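Reducing-end xylose-releasing exo-oligoxylanase Rex8A (Paenibacillus barcinonensis, PDB 6SUD) hydrolyses short linear and branched xylooligosaccharides from their reducing ends, releasing xylose in the breakdown of xylan. Local coordinates at residues L17-I28 / F344-P352; K6-A15 / D276-P284. The protein carries 1 engineered substitution. All blocks are in the same frame, centred on the assembly; numbering follows the deposited sequence.

Contact 1 (L17-I28 / F344-P352); sequences LFQRSGYREDEI and FVKRFWNTP
Trp349 lies between Tyr23 and Phe18, meeting each ring in a different way. Tyr23 stacks on the pyrrole half of the indole, the two ring centroids 3.8 Å apart and the planes tilted by 21°, and this is the closest packing, with Tyr23 CE1 3.3 Å from Trp349 NE1. Toward Phe18 the indole presents an edge: its six-membered ring stands at 68° to the phenyl plane, with Trp349 CE3 3.7 Å from Phe18 CD1. Broad flat rings suit this place because one indole can offer both a face and an edge. With CG anti to the backbone N (chi1 178°), Trp349 sends its indole out from helix 341-349 onto the turn.

The Phe18 side is the more buried and enclosed. Phe18 CZ meets Phe348 CD2 edge to edge at 3.8 Å, the branched Val345 places CG1 3.8 Å from Phe18 CD1, and Met370 and Leu373 of helix 359-373 also pack against this phenyl ring. The outer rim is looser and more polar: Tyr23 OH lies 3.6 Å from CG of exposed Lys346, and Glu27 OE2 is 4.0 Å from Trp349 CZ2, its carboxylate held by a bond from Arg24 N to OE1.

A Schellman motif at Gly22, where a CB would jam against the preceding carbonyl O, turns the chain so that Phe18 and Tyr23 both join Trp349 in an aromatic cluster.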
loop_
_atom_site.group_PDB
_atom_site.type_symbol
_atom_site.label_atom_id
_atom_site.label_comp_id
_atom_site.label_asym_id
_atom_site.label_seq_id
_atom_site.Cartn_x
_atom_site.Cartn_y
_atom_site.Cartn_z
ATOM N N LEU A 17 2.836 14.576 12.690
ATOM C CA LEU A 17 4.232 14.454 13.165
ATOM C C LEU A 17 5.060 15.606 12.614
ATOM O O LEU A 17 6.043 15.933 13.278
ATOM C CB LEU A 17 4.808 13.098 12.760
ATOM C CG LEU A 17 4.137 11.932 13.473
ATOM C CD1 LEU A 17 4.946 10.668 13.332
ATOM C CD2 LEU A 17 3.946 12.263 14.937
ATOM N N PHE A 18 4.698 16.181 11.460
ATOM C CA PHE A 18 5.408 17.379 10.936
ATOM C C PHE A 18 5.212 18.522 11.941
ATOM O O PHE A 18 6.183 19.197 12.275
ATOM C CB PHE A 18 4.951 17.744 9.523
ATOM C CG PHE A 18 5.405 16.811 8.425
ATOM C CD1 PHE A 18 6.705 16.327 8.368
ATOM C CD2 PHE A 18 4.548 16.470 7.389
ATOM C CE1 PHE A 18 7.111 15.491 7.335
ATOM C CE2 PHE A 18 4.950 15.632 6.360
ATOM C CZ PHE A 18 6.235 15.143 6.331
ATOM N N GLN A 19 3.990 18.695 12.444
ATOM C CA GLN A 19 3.646 19.764 13.417
ATOM C C GLN A 19 4.317 19.488 14.764
ATOM O O GLN A 19 4.866 20.439 15.355
ATOM C CB GLN A 19 2.139 19.865 13.604
ATOM C CG GLN A 19 1.716 21.213 14.160
ATOM C CD GLN A 19 0.216 21.372 14.189
ATOM O OE1 GLN A 19 -0.491 21.009 13.250
ATOM N NE2 GLN A 19 -0.287 21.953 15.267
ATOM N N ARG A 20 4.278 18.241 15.243
ATOM C CA ARG A 20 4.882 17.852 16.550
ATOM C C ARG A 20 6.376 18.144 16.497
ATOM O O ARG A 20 6.995 18.455 17.524
ATOM C CB ARG A 20 4.616 16.373 16.836
ATOM C CG ARG A 20 5.472 15.787 17.948
ATOM C CD ARG A 20 5.208 14.310 18.142
ATOM N NE ARG A 20 3.788 13.984 18.220
ATOM C CZ ARG A 20 3.312 12.746 18.240
ATOM N NH1 ARG A 20 4.152 11.721 18.208
ATOM N NH2 ARG A 20 2.007 12.530 18.318
ATOM N N SER A 21 6.897 18.066 15.288
ATOM C CA SER A 21 8.335 18.213 14.992
ATOM C C SER A 21 8.725 19.679 14.783
ATOM O O SER A 21 9.935 19.945 14.638
ATOM C CB SER A 21 8.646 17.349 13.812
ATOM O OG SER A 21 9.959 17.565 13.329
ATOM N N GLY A 22 7.779 20.612 14.704
ATOM C CA GLY A 22 8.116 22.049 14.671
ATOM C C GLY A 22 7.679 22.757 13.407
ATOM O O GLY A 22 7.662 23.999 13.432
ATOM N N TYR A 23 7.338 22.037 12.336
ATOM C CA TYR A 23 6.935 22.661 11.050
ATOM C C TYR A 23 5.601 23.381 11.244
ATOM O O TYR A 23 4.775 22.925 12.059
ATOM C CB TYR A 23 6.908 21.630 9.924
ATOM C CG TYR A 23 8.254 20.990 9.714
ATOM C CD1 TYR A 23 9.282 21.690 9.109
ATOM C CD2 TYR A 23 8.521 19.715 10.181
ATOM C CE1 TYR A 23 10.538 21.128 8.941
ATOM C CE2 TYR A 23 9.763 19.129 10.003
ATOM C CZ TYR A 23 10.781 19.841 9.389
ATOM O OH TYR A 23 12.012 19.275 9.241
ATOM N N ARG A 24 5.401 24.476 10.513
ATOM C CA ARG A 24 4.191 25.322 10.646
ATOM C C ARG A 24 3.020 24.678 9.906
ATOM O O ARG A 24 3.242 24.100 8.823
ATOM C CB ARG A 24 4.441 26.714 10.073
ATOM C CG ARG A 24 5.551 27.468 10.784
ATOM C CD ARG A 24 5.928 28.722 10.017
ATOM N NE ARG A 24 4.957 29.794 10.213
ATOM C CZ ARG A 24 4.914 30.933 9.519
ATOM N NH1 ARG A 24 5.790 31.170 8.557
ATOM N NH2 ARG A 24 3.993 31.841 9.794
ATOM N N GLU A 25 1.813 24.830 10.450
ATOM C CA GLU A 25 0.581 24.272 9.841
ATOM C C GLU A 25 0.476 24.709 8.378
ATOM O O GLU A 25 0.192 23.841 7.538
ATOM C CB GLU A 25 -0.657 24.693 10.631
ATOM C CG GLU A 25 -1.186 23.591 11.522
ATOM C CD GLU A 25 -2.518 23.938 12.166
ATOM O OE1 GLU A 25 -2.502 24.335 13.345
ATOM O OE2 GLU A 25 -3.562 23.836 11.480
ATOM N N ASP A 26 0.722 25.989 8.085
ATOM C CA ASP A 26 0.609 26.544 6.706
ATOM C C ASP A 26 1.640 25.892 5.772
ATOM O O ASP A 26 1.239 25.519 4.642
ATOM C CB ASP A 26 0.673 28.074 6.688
ATOM C CG ASP A 26 1.957 28.705 7.206
ATOM O OD1 ASP A 26 2.978 28.000 7.296
ATOM O OD2 ASP A 26 1.919 29.908 7.520
ATOM N N GLU A 27 2.904 25.773 6.205
ATOM C CA GLU A 27 4.015 25.159 5.418
ATOM C C GLU A 27 3.659 23.711 5.076
ATOM O O GLU A 27 3.982 23.248 3.966
ATOM C CB GLU A 27 5.289 24.948 6.239
ATOM C CG GLU A 27 6.273 26.090 6.338
ATOM C CD GLU A 27 7.531 25.623 7.064
ATOM O OE1 GLU A 27 7.435 25.277 8.276
ATOM O OE2 GLU A 27 8.595 25.539 6.403
ATOM N N ILE A 28 3.062 23.014 6.042
ATOM C CA ILE A 28 2.782 21.554 5.903
ATOM C C ILE A 28 1.719 21.359 4.821
ATOM O O ILE A 28 2.004 20.632 3.880
ATOM C CB ILE A 28 2.394 20.915 7.244
ATOM C CG1 ILE A 28 3.558 20.988 8.232
ATOM C CG2 ILE A 28 1.921 19.483 7.038
ATOM C CD1 ILE A 28 3.152 20.755 9.662
ATOM N N PHE A 344 14.046 10.967 11.476
ATOM C CA PHE A 344 13.542 10.422 10.180
ATOM C C PHE A 344 12.469 11.341 9.585
ATOM O O PHE A 344 12.367 11.438 8.345
ATOM C CB PHE A 344 12.956 9.021 10.321
ATOM C CG PHE A 344 13.960 7.922 10.111
ATOM C CD1 PHE A 344 14.357 7.555 8.835
ATOM C CD2 PHE A 344 14.536 7.277 11.191
ATOM C CE1 PHE A 344 15.293 6.552 8.643
ATOM C CE2 PHE A 344 15.472 6.273 10.998
ATOM C CZ PHE A 344 15.846 5.907 9.726
ATOM N N VAL A 345 11.654 11.937 10.453
ATOM C CA VAL A 345 10.594 12.901 10.048
ATOM C C VAL A 345 11.284 14.094 9.387
ATOM O O VAL A 345 10.819 14.536 8.317
ATOM C CB VAL A 345 9.736 13.349 11.248
ATOM C CG1 VAL A 345 8.826 14.514 10.899
ATOM C CG2 VAL A 345 8.907 12.215 11.822
ATOM N N LYS A 346 12.340 14.606 10.013
ATOM C CA LYS A 346 13.101 15.775 9.492
ATOM C C LYS A 346 13.817 15.385 8.196
ATOM O O LYS A 346 13.785 16.190 7.243
ATOM C CB LYS A 346 14.102 16.280 10.534
ATOM C CG LYS A 346 14.980 17.436 10.079
ATOM C CD LYS A 346 15.986 17.863 11.127
ATOM C CE LYS A 346 15.907 19.334 11.471
ATOM N NZ LYS A 346 16.732 20.155 10.554
ATOM N N ARG A 347 14.448 14.209 8.162
ATOM C CA ARG A 347 15.198 13.740 6.968
ATOM C C ARG A 347 14.222 13.669 5.789
ATOM O O ARG A 347 14.587 14.079 4.686
ATOM C CB ARG A 347 15.850 12.382 7.239
ATOM C CG ARG A 347 16.537 11.758 6.032
ATOM C CD ARG A 347 17.762 12.531 5.608
ATOM N NE ARG A 347 18.666 11.757 4.759
ATOM C CZ ARG A 347 18.570 11.642 3.433
ATOM N NH1 ARG A 347 17.588 12.228 2.759
ATOM N NH2 ARG A 347 19.458 10.913 2.780
ATOM N N PHE A 348 13.014 13.162 6.034
ATOM C CA PHE A 348 11.992 12.994 4.977
ATOM C C PHE A 348 11.552 14.367 4.458
ATOM O O PHE A 348 11.484 14.563 3.221
ATOM C CB PHE A 348 10.801 12.192 5.500
ATOM C CG PHE A 348 9.748 12.027 4.441
ATOM C CD1 PHE A 348 9.944 11.136 3.395
ATOM C CD2 PHE A 348 8.615 12.823 4.436
ATOM C CE1 PHE A 348 8.998 11.009 2.393
ATOM C CE2 PHE A 348 7.677 12.702 3.430
ATOM C CZ PHE A 348 7.867 11.786 2.420
ATOM N N TRP A 349 11.250 15.288 5.373
ATOM C CA TRP A 349 10.810 16.670 5.045
ATOM C C TRP A 349 11.817 17.295 4.072
ATOM O O TRP A 349 11.398 18.002 3.131
ATOM C CB TRP A 349 10.653 17.520 6.316
ATOM C CG TRP A 349 10.263 18.939 6.040
ATOM C CD1 TRP A 349 11.114 19.988 5.847
ATOM C CD2 TRP A 349 8.932 19.469 5.885
ATOM N NE1 TRP A 349 10.408 21.137 5.607
ATOM C CE2 TRP A 349 9.068 20.852 5.632
ATOM C CE3 TRP A 349 7.645 18.923 5.956
ATOM C CZ2 TRP A 349 7.970 21.683 5.421
ATOM C CZ3 TRP A 349 6.556 19.747 5.760
ATOM C CH2 TRP A 349 6.718 21.108 5.489
ATOM N N ASN A 350 13.105 17.028 4.284
ATOM C CA ASN A 350 14.212 17.676 3.534
ATOM C C ASN A 350 14.541 16.866 2.271
ATOM O O ASN A 350 15.422 17.305 1.518
ATOM C CB ASN A 350 15.400 17.910 4.466
ATOM C CG ASN A 350 15.073 18.910 5.551
ATOM O OD1 ASN A 350 15.159 18.607 6.740
ATOM N ND2 ASN A 350 14.653 20.096 5.149
ATOM N N THR A 351 13.813 15.772 2.012
ATOM C CA THR A 351 14.005 14.904 0.819
ATOM C C THR A 351 12.966 15.281 -0.237
ATOM O O THR A 351 11.779 15.311 0.071
ATOM C CB THR A 351 13.931 13.420 1.204
ATOM O OG1 THR A 351 14.971 13.137 2.145
ATOM C CG2 THR A 351 14.054 12.487 0.017
ATOM N N PRO A 352 13.372 15.591 -1.492
ATOM C CA PRO A 352 12.423 15.864 -2.566
ATOM C C PRO A 352 11.943 14.579 -3.259
ATOM O O PRO A 352 12.529 13.519 -3.081
ATOM C CB PRO A 352 13.254 16.738 -3.514
ATOM C CG PRO A 352 14.647 16.149 -3.404
ATOM C CD PRO A 352 14.766 15.698 -1.960
#

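Contact 2 (K6-A15 / D276-P284); sequences KGAYDTGTYA and DWEWFRKDP
Ala8 and Tyr9 give their backbone N-H groups to the carbonyls that end helix 268-280. Ala8 N meets Glu278 O at 3.0 Å in a nearly straight bond (177°), and Tyr9 N meets Trp279 O at 2.9 Å, so the first turn of helix 8-11 docks on the last turn of the other. Gly7 permits this approach: its CA is 3.3 Å from Trp279 O, and any CB would collide with that carbonyl. Small Ala8 fits against Glu278 O, its CB over one face of the Tyr14 ring. Tyr9 CG lies 3.4 Å from Phe280 CE1, the rings inclined at 37°.

Glu278 also grips the chain beyond the short helix, its OE2 accepting from Ala15 N at 2.9 Å from above the carboxylate plane. The bend at chi2 (55°) brings the acid there.

Arg281 both touches this segment, with Lys6 O and Gly7 CA over one guanidinium face, and positions Glu278. Its curled chain directs NH2 to Glu278 O and NE to Trp277 O, while Glu278 OE1, 3.3 Å from NH2 but well out of plane, is held by charge alone. Replacing Arg281 by alanine is likely to leave Glu278 O with one donor fewer and its carboxylate without that positive charge.

Farther out, Trp279 NE1 hydrogen-bonds to Tyr377 O, Tyr14 OH is hydrogen-bonded with Val379 N, and helix 200-209 packs against Tyr9, Trp279 and Phe280.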
loop_
_atom_site.group_PDB
_atom_site.type_symbol
_atom_site.label_atom_id
_atom_site.label_comp_id
_atom_site.label_asym_id
_atom_site.label_seq_id
_atom_site.Cartn_x
_atom_site.Cartn_y
_atom_site.Cartn_z
ATOM N N LYS A 6 -6.399 4.519 22.551
ATOM C CA LYS A 6 -7.434 4.588 21.475
ATOM C C LYS A 6 -6.821 5.179 20.216
ATOM O O LYS A 6 -6.160 6.239 20.282
ATOM C CB LYS A 6 -8.643 5.452 21.847
ATOM C CG LYS A 6 -9.465 4.965 23.025
ATOM C CD LYS A 6 -10.160 3.648 22.791
ATOM C CE LYS A 6 -10.997 3.260 23.989
ATOM N NZ LYS A 6 -11.655 1.948 23.799
ATOM N N GLY A 7 -7.134 4.521 19.107
ATOM C CA GLY A 7 -6.621 4.915 17.794
ATOM C C GLY A 7 -7.434 6.042 17.190
ATOM O O GLY A 7 -8.501 6.399 17.756
ATOM N N ALA A 8 -6.953 6.579 16.067
ATOM C CA ALA A 8 -7.629 7.650 15.294
ATOM C C ALA A 8 -9.029 7.203 14.846
ATOM O O ALA A 8 -9.923 8.073 14.718
ATOM C CB ALA A 8 -6.776 8.052 14.116
ATOM N N TYR A 9 -9.231 5.906 14.600
ATOM C CA TYR A 9 -10.564 5.350 14.254
ATOM C C TYR A 9 -11.580 5.747 15.331
ATOM O O TYR A 9 -12.706 6.131 14.962
ATOM C CB TYR A 9 -10.541 3.832 14.099
ATOM C CG TYR A 9 -11.896 3.264 13.764
ATOM C CD1 TYR A 9 -12.348 3.218 12.454
ATOM C CD2 TYR A 9 -12.744 2.807 14.762
ATOM C CE1 TYR A 9 -13.605 2.720 12.143
ATOM C CE2 TYR A 9 -14.003 2.309 14.470
ATOM C CZ TYR A 9 -14.432 2.266 13.156
ATOM O OH TYR A 9 -15.672 1.771 12.878
ATOM N N ASP A 10 -11.187 5.671 16.607
ATOM C CA ASP A 10 -12.095 5.885 17.768
ATOM C C ASP A 10 -12.195 7.375 18.115
ATOM O O ASP A 10 -13.319 7.820 18.419
ATOM C CB ASP A 10 -11.644 5.086 18.993
ATOM C CG ASP A 10 -11.768 3.583 18.822
ATOM O OD1 ASP A 10 -12.763 3.133 18.220
ATOM O OD2 ASP A 10 -10.862 2.873 19.293
ATOM N N THR A 11 -11.073 8.105 18.092
ATOM C CA THR A 11 -10.963 9.498 18.606
ATOM C C THR A 11 -11.294 10.510 17.501
ATOM O O THR A 11 -11.736 11.629 17.834
ATOM C CB THR A 11 -9.570 9.757 19.191
ATOM O OG1 THR A 11 -8.621 9.732 18.122
ATOM C CG2 THR A 11 -9.170 8.743 20.241
ATOM N N GLY A 12 -11.078 10.145 16.237
ATOM C CA GLY A 12 -11.172 11.071 15.091
ATOM C C GLY A 12 -9.986 12.027 15.040
ATOM O O GLY A 12 -10.008 12.951 14.212
ATOM N N THR A 13 -8.976 11.813 15.888
ATOM C CA THR A 13 -7.765 12.674 15.996
ATOM C C THR A 13 -6.568 11.959 15.368
ATOM O O THR A 13 -6.263 10.826 15.781
ATOM C CB THR A 13 -7.499 13.050 17.458
ATOM O OG1 THR A 13 -8.618 13.827 17.880
ATOM C CG2 THR A 13 -6.220 13.830 17.663
ATOM N N TYR A 14 -5.892 12.628 14.432
ATOM C CA TYR A 14 -4.732 12.086 13.673
ATOM C C TYR A 14 -3.461 12.815 14.096
ATOM O O TYR A 14 -3.464 14.051 14.085
ATOM C CB TYR A 14 -4.995 12.205 12.169
ATOM C CG TYR A 14 -6.097 11.274 11.736
ATOM C CD1 TYR A 14 -7.429 11.645 11.806
ATOM C CD2 TYR A 14 -5.801 9.978 11.349
ATOM C CE1 TYR A 14 -8.438 10.767 11.443
ATOM C CE2 TYR A 14 -6.796 9.094 10.980
ATOM C CZ TYR A 14 -8.117 9.489 11.021
ATOM O OH TYR A 14 -9.076 8.591 10.675
ATOM N N ALA A 15 -2.413 12.067 14.454
ATOM C CA ALA A 15 -1.078 12.625 14.766
ATOM C C ALA A 15 -0.575 13.383 13.542
ATOM O O ALA A 15 -0.587 12.818 12.429
ATOM C CB ALA A 15 -0.092 11.556 15.161
ATOM N N ASP A 276 -1.560 0.977 10.981
ATOM C CA ASP A 276 -2.466 0.142 11.824
ATOM C C ASP A 276 -2.406 0.631 13.277
ATOM O O ASP A 276 -3.460 0.650 13.966
ATOM C CB ASP A 276 -2.087 -1.338 11.783
ATOM C CG ASP A 276 -3.089 -2.212 12.520
ATOM O OD1 ASP A 276 -4.289 -2.071 12.247
ATOM O OD2 ASP A 276 -2.654 -3.008 13.389
ATOM N N TRP A 277 -1.197 0.940 13.751
ATOM C CA TRP A 277 -0.996 1.485 15.117
ATOM C C TRP A 277 -1.731 2.827 15.229
ATOM O O TRP A 277 -2.515 2.988 16.177
ATOM C CB TRP A 277 0.484 1.618 15.462
ATOM C CG TRP A 277 0.673 2.193 16.829
ATOM C CD1 TRP A 277 1.098 3.441 17.153
ATOM C CD2 TRP A 277 0.384 1.532 18.067
ATOM N NE1 TRP A 277 1.125 3.598 18.505
ATOM C CE2 TRP A 277 0.685 2.448 19.096
ATOM C CE3 TRP A 277 -0.110 0.268 18.405
ATOM C CZ2 TRP A 277 0.515 2.130 20.442
ATOM C CZ3 TRP A 277 -0.295 -0.034 19.739
ATOM C CH2 TRP A 277 0.019 0.882 20.743
ATOM N N GLU A 278 -1.514 3.733 14.273
ATOM C CA GLU A 278 -2.154 5.079 14.268
ATOM C C GLU A 278 -3.689 4.922 14.293
ATOM O O GLU A 278 -4.339 5.566 15.135
ATOM C CB GLU A 278 -1.658 5.909 13.083
ATOM C CG GLU A 278 -2.319 7.274 12.971
ATOM C CD GLU A 278 -2.257 8.190 14.181
ATOM O OE1 GLU A 278 -1.514 7.877 15.140
ATOM O OE2 GLU A 278 -2.954 9.242 14.157
ATOM N N TRP A 279 -4.263 4.095 13.416
ATOM C CA TRP A 279 -5.742 3.966 13.268
ATOM C C TRP A 279 -6.366 3.212 14.445
ATOM O O TRP A 279 -7.462 3.645 14.890
ATOM C CB TRP A 279 -6.103 3.289 11.941
ATOM C CG TRP A 279 -5.943 4.181 10.748
ATOM C CD1 TRP A 279 -5.402 5.431 10.718
ATOM C CD2 TRP A 279 -6.321 3.875 9.393
ATOM N NE1 TRP A 279 -5.435 5.932 9.443
ATOM C CE2 TRP A 279 -5.989 5.002 8.610
ATOM C CE3 TRP A 279 -6.903 2.767 8.765
ATOM C CZ2 TRP A 279 -6.216 5.043 7.234
ATOM C CZ3 TRP A 279 -7.133 2.818 7.406
ATOM C CH2 TRP A 279 -6.804 3.951 6.657
ATOM N N PHE A 280 -5.772 2.097 14.889
ATOM C CA PHE A 280 -6.464 1.112 15.773
ATOM C C PHE A 280 -5.736 0.904 17.104
ATOM O O PHE A 280 -6.424 0.461 18.041
ATOM C CB PHE A 280 -6.698 -0.198 15.021
ATOM C CG PHE A 280 -7.705 -0.035 13.915
ATOM C CD1 PHE A 280 -9.019 0.298 14.201
ATOM C CD2 PHE A 280 -7.351 -0.186 12.591
ATOM C CE1 PHE A 280 -9.944 0.485 13.190
ATOM C CE2 PHE A 280 -8.270 0.029 11.576
ATOM C CZ PHE A 280 -9.574 0.340 11.874
ATOM N N ARG A 281 -4.421 1.158 17.179
ATOM C CA ARG A 281 -3.643 1.190 18.452
ATOM C C ARG A 281 -3.839 -0.150 19.187
ATOM O O ARG A 281 -3.960 -0.133 20.415
ATOM C CB ARG A 281 -4.098 2.400 19.287
ATOM C CG ARG A 281 -2.992 3.138 20.035
ATOM C CD ARG A 281 -2.022 3.892 19.138
ATOM N NE ARG A 281 -2.643 4.850 18.231
ATOM C CZ ARG A 281 -2.978 6.108 18.529
ATOM N NH1 ARG A 281 -2.779 6.594 19.747
ATOM N NH2 ARG A 281 -3.543 6.869 17.603
ATOM N N LYS A 282 -3.851 -1.278 18.466
ATOM C CA LYS A 282 -4.281 -2.596 19.019
ATOM C C LYS A 282 -3.100 -3.476 19.455
ATOM O O LYS A 282 -3.295 -4.261 20.421
ATOM C CB LYS A 282 -5.147 -3.357 18.016
ATOM C CG LYS A 282 -6.607 -2.937 18.001
ATOM C CD LYS A 282 -7.444 -3.796 17.081
ATOM C CE LYS A 282 -8.931 -3.732 17.362
ATOM N NZ LYS A 282 -9.568 -2.599 16.646
ATOM N N ASP A 283 -1.959 -3.421 18.766
ATOM C CA ASP A 283 -0.818 -4.347 19.006
ATOM C C ASP A 283 0.425 -3.526 19.332
ATOM O O ASP A 283 1.100 -3.000 18.437
ATOM C CB ASP A 283 -0.571 -5.307 17.833
ATOM C CG ASP A 283 0.641 -6.201 18.070
ATOM O OD1 ASP A 283 1.086 -6.296 19.207
ATOM O OD2 ASP A 283 1.106 -6.791 17.138
ATOM N N PRO A 284 0.780 -3.434 20.634
ATOM C CA PRO A 284 1.920 -2.618 21.059
ATOM C C PRO A 284 3.282 -3.176 20.615
ATOM O O PRO A 284 4.268 -2.446 20.677
ATOM C CB PRO A 284 1.753 -2.515 22.593
ATOM C CG PRO A 284 0.852 -3.678 22.987
ATOM C CD PRO A 284 0.101 -4.120 21.743
HETATM O O HOH W 1 -5.992 8.800 18.524
#

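From the N terminus the chain first enters contact 2, where residues 6-15 dock on the end of helix 268-280, and then contact 1, where residues 17-28 meet the end of helix 341-349. The partners come in the same order, 276-284 before 344-352, so the two long loops, of 260 and 315 intervening residues, cross rather than nest. Together they fasten the N-terminal arm to two helices of the later part of the family 8 fold. The contact centres are about 21 Å apart, yet the contacts touch where Arg20 packs on Ala15. Later chain also borders both: helix 359-373 lies beside contact 1 and residues 377-381 beside contact 2.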